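Local coordinates for Lmo2349 protein (Listeria monocytogenes, PDB 4GVO) that probably serves as the substrate-binding component of an ABC transporter for L-cystine, holding an amino-acid ligand in the cleft between its two lobes, at residues V92-N96 with S239-Y243; F97-V103 with A167-F173. One frame throughout, in Å; residues are numbered along the deposited sequence.

Interaction 1: residues V92-N96 with S239-Y243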
loop_
_atom_site.group_PDB
_atom_site.type_symbol
_atom_site.label_atom_id
_atom_site.label_comp_id
_atom_site.label_asym_id
_atom_site.label_seq_id
_atom_site.Cartn_x
_atom_site.Cartn_y
_atom_site.Cartn_z
ATOM N N VAL A 92 3.862 14.872 -5.155
ATOM C CA VAL A 92 4.308 14.025 -6.251
ATOM C C VAL A 92 4.044 12.546 -5.931
ATOM O O VAL A 92 4.615 12.003 -4.990
ATOM C CB VAL A 92 5.790 14.277 -6.557
ATOM C CG1 VAL A 92 6.261 13.380 -7.696
ATOM C CG2 VAL A 92 6.038 15.776 -6.869
ATOM N N ALA A 93 3.211 11.880 -6.718
ATOM C CA ALA A 93 2.884 10.472 -6.487
ATOM C C ALA A 93 4.045 9.591 -6.912
ATOM O O ALA A 93 4.857 9.952 -7.812
ATOM C CB ALA A 93 1.650 10.103 -7.322
ATOM N N TYR A 94 4.155 8.424 -6.288
ATOM C CA TYR A 94 5.147 7.466 -6.699
ATOM C C TYR A 94 4.629 6.059 -7.028
ATOM O O TYR A 94 5.415 5.144 -7.293
ATOM C CB TYR A 94 6.317 7.435 -5.729
ATOM C CG TYR A 94 6.063 6.872 -4.337
ATOM C CD1 TYR A 94 5.658 7.694 -3.287
ATOM C CD2 TYR A 94 6.236 5.515 -4.061
ATOM C CE1 TYR A 94 5.474 7.202 -2.012
ATOM C CE2 TYR A 94 6.092 5.012 -2.791
ATOM C CZ TYR A 94 5.724 5.861 -1.749
ATOM O OH TYR A 94 5.556 5.427 -0.466
ATOM N N ASN A 95 3.316 5.900 -7.086
ATOM C CA ASN A 95 2.704 4.672 -7.614
ATOM C C ASN A 95 1.209 4.962 -7.857
ATOM O O ASN A 95 0.699 5.984 -7.373
ATOM C CB ASN A 95 2.857 3.455 -6.675
ATOM C CG ASN A 95 2.753 2.151 -7.406
ATOM O OD1 ASN A 95 2.706 2.133 -8.656
ATOM N ND2 ASN A 95 2.706 1.067 -6.671
ATOM N N ASN A 96 0.561 4.048 -8.551
ATOM C CA ASN A 96 -0.900 3.940 -8.646
ATOM C C ASN A 96 -1.329 2.686 -7.853
ATOM O O ASN A 96 -0.650 1.683 -7.916
ATOM C CB ASN A 96 -1.336 3.607 -10.101
ATOM C CG ASN A 96 -1.002 4.668 -11.070
ATOM O OD1 ASN A 96 -0.298 4.415 -12.045
ATOM N ND2 ASN A 96 -1.443 5.859 -10.798
ATOM N N SER A 239 5.545 -0.569 -14.242
ATOM C CA SER A 239 6.605 0.403 -14.172
ATOM C C SER A 239 6.307 1.550 -15.156
ATOM O O SER A 239 6.070 1.327 -16.357
ATOM C CB SER A 239 7.911 -0.277 -14.544
ATOM O OG SER A 239 8.932 0.651 -14.706
ATOM N N LYS A 240 6.409 2.773 -14.648
ATOM C CA LYS A 240 6.177 4.000 -15.408
ATOM C C LYS A 240 7.274 5.039 -15.113
ATOM O O LYS A 240 8.022 4.932 -14.109
ATOM C CB LYS A 240 4.847 4.642 -15.022
ATOM C CG LYS A 240 3.652 3.737 -15.140
ATOM C CD LYS A 240 2.404 4.585 -14.828
ATOM C CE LYS A 240 1.110 3.804 -14.754
ATOM N NZ LYS A 240 -0.068 4.738 -14.584
ATOM N N GLU A 241 7.425 6.012 -16.023
ATOM C CA GLU A 241 8.341 7.107 -15.804
ATOM C C GLU A 241 7.893 7.994 -14.629
ATOM O O GLU A 241 8.733 8.526 -13.875
ATOM C CB GLU A 241 8.516 7.891 -17.103
ATOM C CG GLU A 241 8.950 7.046 -18.298
ATOM C CD GLU A 241 9.142 7.841 -19.598
ATOM O OE1 GLU A 241 8.598 8.963 -19.732
ATOM O OE2 GLU A 241 9.826 7.314 -20.510
ATOM N N GLN A 242 6.571 8.121 -14.457
ATOM C CA GLN A 242 6.007 8.946 -13.404
ATOM C C GLN A 242 4.592 8.419 -13.201
ATOM O O GLN A 242 4.064 7.682 -14.035
ATOM C CB GLN A 242 5.929 10.421 -13.775
ATOM C CG GLN A 242 5.043 10.671 -14.976
ATOM C CD GLN A 242 4.957 12.123 -15.325
ATOM O OE1 GLN A 242 5.962 12.782 -15.514
ATOM N NE2 GLN A 242 3.734 12.618 -15.439
ATOM N N TYR A 243 3.961 8.814 -12.105
ATOM C CA TYR A 243 2.648 8.283 -11.736
ATOM C C TYR A 243 1.672 9.412 -11.548
ATOM O O TYR A 243 0.500 9.139 -11.792
ATOM C CB TYR A 243 2.770 7.441 -10.463
ATOM C CG TYR A 243 3.551 6.148 -10.714
ATOM C CD1 TYR A 243 2.903 4.999 -11.148
ATOM C CD2 TYR A 243 4.934 6.079 -10.590
ATOM C CE1 TYR A 243 3.584 3.852 -11.445
ATOM C CE2 TYR A 243 5.627 4.907 -10.866
ATOM C CZ TYR A 243 4.938 3.792 -11.309
ATOM O OH TYR A 243 5.599 2.622 -11.606
ATOM O OXT TYR A 243 1.991 10.552 -11.099
HETATM O O HOH W 1 4.531 11.138 -10.278
#
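Tyr243, the C-terminal residue, lays its phenol ring against the backbone of Asn95, where the chain enters a long strand of this family 3 solute-binding fold. The tail that follows helix 225-234 thus packs beside the start of this strand, one of the connections between the lobes as in other family 3 binding proteins. The packed part lies around the ring. Asn95 CA stands over one face, 3.8 Å from the centroid of the Tyr243 ring and 22° off its normal, a CH-pi contact between the CA hydrogen and the flat ring face. Lys240 CB lies over the opposite face, toward its rim. With CG of Asn95 anti to its own N (chi1 -157°), the amide runs alongside the ring, its plane nearly perpendicular, and Asn95 OD1 comes 3.4 Å from Tyr243 CE1. The other end of that amide, ND2, is hydrogen-bonded to Gln76. Tyrosine suits this place because its hydroxyl also has partners: Lys240 N donates to Tyr243 OH across 3.2 Å, and the hydroxyl is hydrogen-bonded to Tyr238 O as well, which would restrain the ring within the folded tail. Ala93 is buried too: its CB packs 4.3 Å from Tyr243 CB, and a water joins the two backbones, donating to Ala93 O at 2.8 Å and accepting from Tyr243 N at 3.0 Å.

Toward solvent the contact is looser and more polar. The extended chain of Lys240, itself exposed, crosses the Asn96 side chain at about a right angle and gives a hydrogen bond from NZ to Asn96 OD1 at 2.6 Å, with a C=O...N angle of 144°. The same OD1 lies 3.4 Å from Tyr243 CD1, at the ring edge, meeting both lysine and tyrosine.

Interaction 2: residues F97-V103 with A167-F173. With HIS (histidine), chain E.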
loop_
_atom_site.group_PDB
_atom_site.type_symbol
_atom_site.label_atom_id
_atom_site.label_comp_id
_atom_site.label_asym_id
_atom_site.label_seq_id
_atom_site.Cartn_x
_atom_site.Cartn_y
_atom_site.Cartn_z
ATOM N N PHE A 97 -2.473 2.715 -7.174
ATOM C CA PHE A 97 -2.909 1.577 -6.382
ATOM C C PHE A 97 -4.419 1.337 -6.665
ATOM O O PHE A 97 -5.255 1.397 -5.757
ATOM C CB PHE A 97 -2.612 1.828 -4.907
ATOM C CG PHE A 97 -2.340 0.602 -4.092
ATOM C CD1 PHE A 97 -3.360 -0.244 -3.662
ATOM C CD2 PHE A 97 -1.032 0.283 -3.732
ATOM C CE1 PHE A 97 -3.074 -1.368 -2.886
ATOM C CE2 PHE A 97 -0.754 -0.844 -3.007
ATOM C CZ PHE A 97 -1.780 -1.660 -2.566
ATOM N N PRO A 98 -4.756 0.983 -7.926
ATOM C CA PRO A 98 -6.174 0.771 -8.254
ATOM C C PRO A 98 -6.664 -0.508 -7.582
ATOM O O PRO A 98 -6.022 -1.570 -7.681
ATOM C CB PRO A 98 -6.181 0.640 -9.778
ATOM C CG PRO A 98 -4.807 0.208 -10.114
ATOM C CD PRO A 98 -3.919 0.900 -9.121
ATOM N N LEU A 99 -7.791 -0.445 -6.891
ATOM C CA LEU A 99 -8.313 -1.573 -6.110
ATOM C C LEU A 99 -9.459 -2.295 -6.823
ATOM O O LEU A 99 -10.350 -1.670 -7.367
ATOM C CB LEU A 99 -8.843 -1.076 -4.765
ATOM C CG LEU A 99 -7.769 -0.539 -3.790
ATOM C CD1 LEU A 99 -8.448 0.011 -2.514
ATOM C CD2 LEU A 99 -6.723 -1.608 -3.483
ATOM N N GLN A 100 -9.420 -3.608 -6.771
ATOM C CA GLN A 100 -10.470 -4.475 -7.255
ATOM C C GLN A 100 -10.723 -5.587 -6.257
ATOM O O GLN A 100 -9.785 -6.023 -5.566
ATOM C CB GLN A 100 -10.104 -5.132 -8.601
ATOM C CG GLN A 100 -10.182 -4.171 -9.781
ATOM C CD GLN A 100 -9.555 -4.744 -11.017
ATOM O OE1 GLN A 100 -8.368 -4.690 -11.174
ATOM N NE2 GLN A 100 -10.383 -5.364 -11.881
ATOM N N LEU A 101 -11.945 -6.097 -6.217
ATOM C CA LEU A 101 -12.188 -7.368 -5.557
ATOM C C LEU A 101 -11.228 -8.403 -6.098
ATOM O O LEU A 101 -10.904 -8.429 -7.279
ATOM C CB LEU A 101 -13.597 -7.853 -5.736
ATOM C CG LEU A 101 -14.723 -6.978 -5.194
ATOM C CD1 LEU A 101 -16.081 -7.603 -5.500
ATOM C CD2 LEU A 101 -14.552 -6.708 -3.690
ATOM N N THR A 102 -10.769 -9.262 -5.196
ATOM C CA THR A 102 -9.771 -10.260 -5.539
ATOM C C THR A 102 -10.262 -11.579 -4.934
ATOM O O THR A 102 -10.707 -11.630 -3.799
ATOM C CB THR A 102 -8.411 -9.830 -4.983
ATOM O OG1 THR A 102 -7.985 -8.645 -5.664
ATOM C CG2 THR A 102 -7.354 -10.928 -5.192
ATOM N N VAL A 103 -10.227 -12.635 -5.745
ATOM C CA VAL A 103 -10.782 -13.934 -5.395
ATOM C C VAL A 103 -9.812 -15.055 -5.774
ATOM O O VAL A 103 -8.815 -14.836 -6.445
ATOM C CB VAL A 103 -12.129 -14.144 -6.115
ATOM C CG1 VAL A 103 -13.179 -13.122 -5.646
ATOM C CG2 VAL A 103 -11.933 -14.108 -7.641
ATOM N N ALA A 167 -13.664 -13.315 -0.758
ATOM C CA ALA A 167 -12.964 -12.273 -1.507
ATOM C C ALA A 167 -12.120 -11.445 -0.588
ATOM O O ALA A 167 -12.313 -11.480 0.636
ATOM C CB ALA A 167 -13.946 -11.340 -2.264
ATOM N N THR A 168 -11.160 -10.754 -1.204
ATOM C CA THR A 168 -10.437 -9.668 -0.551
ATOM C C THR A 168 -10.494 -8.460 -1.507
ATOM O O THR A 168 -11.242 -8.470 -2.496
ATOM C CB THR A 168 -8.986 -10.093 -0.212
ATOM O OG1 THR A 168 -8.358 -9.063 0.567
ATOM C CG2 THR A 168 -8.149 -10.388 -1.432
ATOM N N ILE A 169 -9.694 -7.432 -1.207
ATOM C CA ILE A 169 -9.537 -6.271 -2.076
ATOM C C ILE A 169 -8.047 -6.021 -2.228
ATOM O O ILE A 169 -7.303 -6.067 -1.248
ATOM C CB ILE A 169 -10.329 -5.063 -1.564
ATOM C CG1 ILE A 169 -10.369 -3.945 -2.623
ATOM C CG2 ILE A 169 -9.899 -4.565 -0.171
ATOM C CD1 ILE A 169 -11.338 -2.845 -2.267
ATOM N N SER A 170 -7.594 -5.881 -3.472
ATOM C CA SER A 170 -6.169 -5.757 -3.742
ATOM C C SER A 170 -5.899 -5.034 -5.046
ATOM O O SER A 170 -6.842 -4.501 -5.654
ATOM C CB SER A 170 -5.426 -7.121 -3.710
ATOM O OG SER A 170 -3.995 -6.889 -3.516
ATOM N N THR A 171 -4.626 -4.943 -5.447
ATOM C CA THR A 171 -4.239 -4.227 -6.656
ATOM C C THR A 171 -3.453 -5.195 -7.540
ATOM O O THR A 171 -2.705 -6.020 -7.012
ATOM C CB THR A 171 -3.475 -2.936 -6.324
ATOM O OG1 THR A 171 -3.429 -2.093 -7.468
ATOM C CG2 THR A 171 -2.091 -3.184 -5.763
ATOM N N PRO A 172 -3.581 -5.078 -8.865
ATOM C CA PRO A 172 -2.892 -6.006 -9.752
ATOM C C PRO A 172 -1.397 -6.215 -9.506
ATOM O O PRO A 172 -0.944 -7.374 -9.555
ATOM C CB PRO A 172 -3.179 -5.469 -11.108
ATOM C CG PRO A 172 -4.573 -4.965 -10.960
ATOM C CD PRO A 172 -4.586 -4.299 -9.607
ATOM N N PHE A 173 -0.583 -5.170 -9.244
ATOM C CA PHE A 173 0.852 -5.424 -9.110
ATOM C C PHE A 173 1.121 -6.372 -7.963
ATOM O O PHE A 173 2.048 -7.172 -8.011
ATOM C CB PHE A 173 1.711 -4.131 -9.007
ATOM C CG PHE A 173 1.861 -3.555 -7.630
ATOM C CD1 PHE A 173 2.768 -4.087 -6.725
ATOM C CD2 PHE A 173 1.158 -2.410 -7.244
ATOM C CE1 PHE A 173 2.951 -3.509 -5.474
ATOM C CE2 PHE A 173 1.298 -1.858 -5.975
ATOM C CZ PHE A 173 2.187 -2.398 -5.084
HETATM N N HIS E . -2.278 1.009 -0.081
HETATM C CA HIS E . -2.709 0.742 1.326
HETATM C C HIS E . -3.352 1.923 1.973
HETATM O O HIS E . -3.269 3.026 1.413
HETATM C CB HIS E . -1.524 0.289 2.159
HETATM C CG HIS E . -1.289 -1.188 2.067
HETATM N ND1 HIS E . -0.966 -1.773 0.905
HETATM C CD2 HIS E . -1.411 -2.229 3.019
HETATM C CE1 HIS E . -0.873 -3.112 1.102
HETATM N NE2 HIS E . -1.119 -3.366 2.396
HETATM O OXT HIS E . -3.972 1.774 3.051
#
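An antiparallel strand pair leading into the ligand pocket joins Leu99-Val103 to Thr168-Ser170, with Phe97 and Thr171 meeting at its pocket end. Gln100 and Ser170 form a hydrogen-bonded pair, Gln100 N to Ser170 O at 2.9 Å and Ser170 N to Gln100 O at 3.0 Å. Gln100 O takes a second bond, from Thr102 OG1 at 3.2 Å, on the opposite face of its carbonyl plane.

Beyond the pair, threonine suits position 171 because its two branches serve a hydroxyl bond and a methyl contact at once. Thr171 OG1 donates to Pro98 O at 2.7 Å, while CG2, set between backbone N and carbonyl carbon, rests over a face of Phe97, 3.6 Å from the ring centroid. The flat Phe97 ring gives its other face to the ligand, the bound histidine's amino N sitting over the centre. Phe173 turns an edge toward Phe97 in an offset edge-to-face pair, planes 87° apart, its CE2 3.7 Å from Phe97 CE2.

Strand 95-104 is flanked on its other side by strands 186-189 and 191-202; Leu101 and Ile169, on one face of the sheet, pack against helix 128-139, and helix 172-180 begins directly after Thr171.

In the fold
Interactions 1 and 2 share strand 95-104, the first at its start and the second along the rest, and their centres are about 18 Å apart. In sequence, interaction 2 is nested inside the loop closed by interaction 1. They meet in space where Asn95 ND2 packs 3.3 Å from Phe173 CE2. Histidine and S-oxy cysteine are both seen in the same pocket. Phe97, in interaction 2, is part of that pocket, its side chain about 3 Å at nearest from the S-oxy cysteine. The side chain of Asn95, in interaction 1, stands further back, about 8 Å from each ligand, and reaches the pocket through Gln76. The C-terminal tail therefore packs against a second-shell residue behind the site.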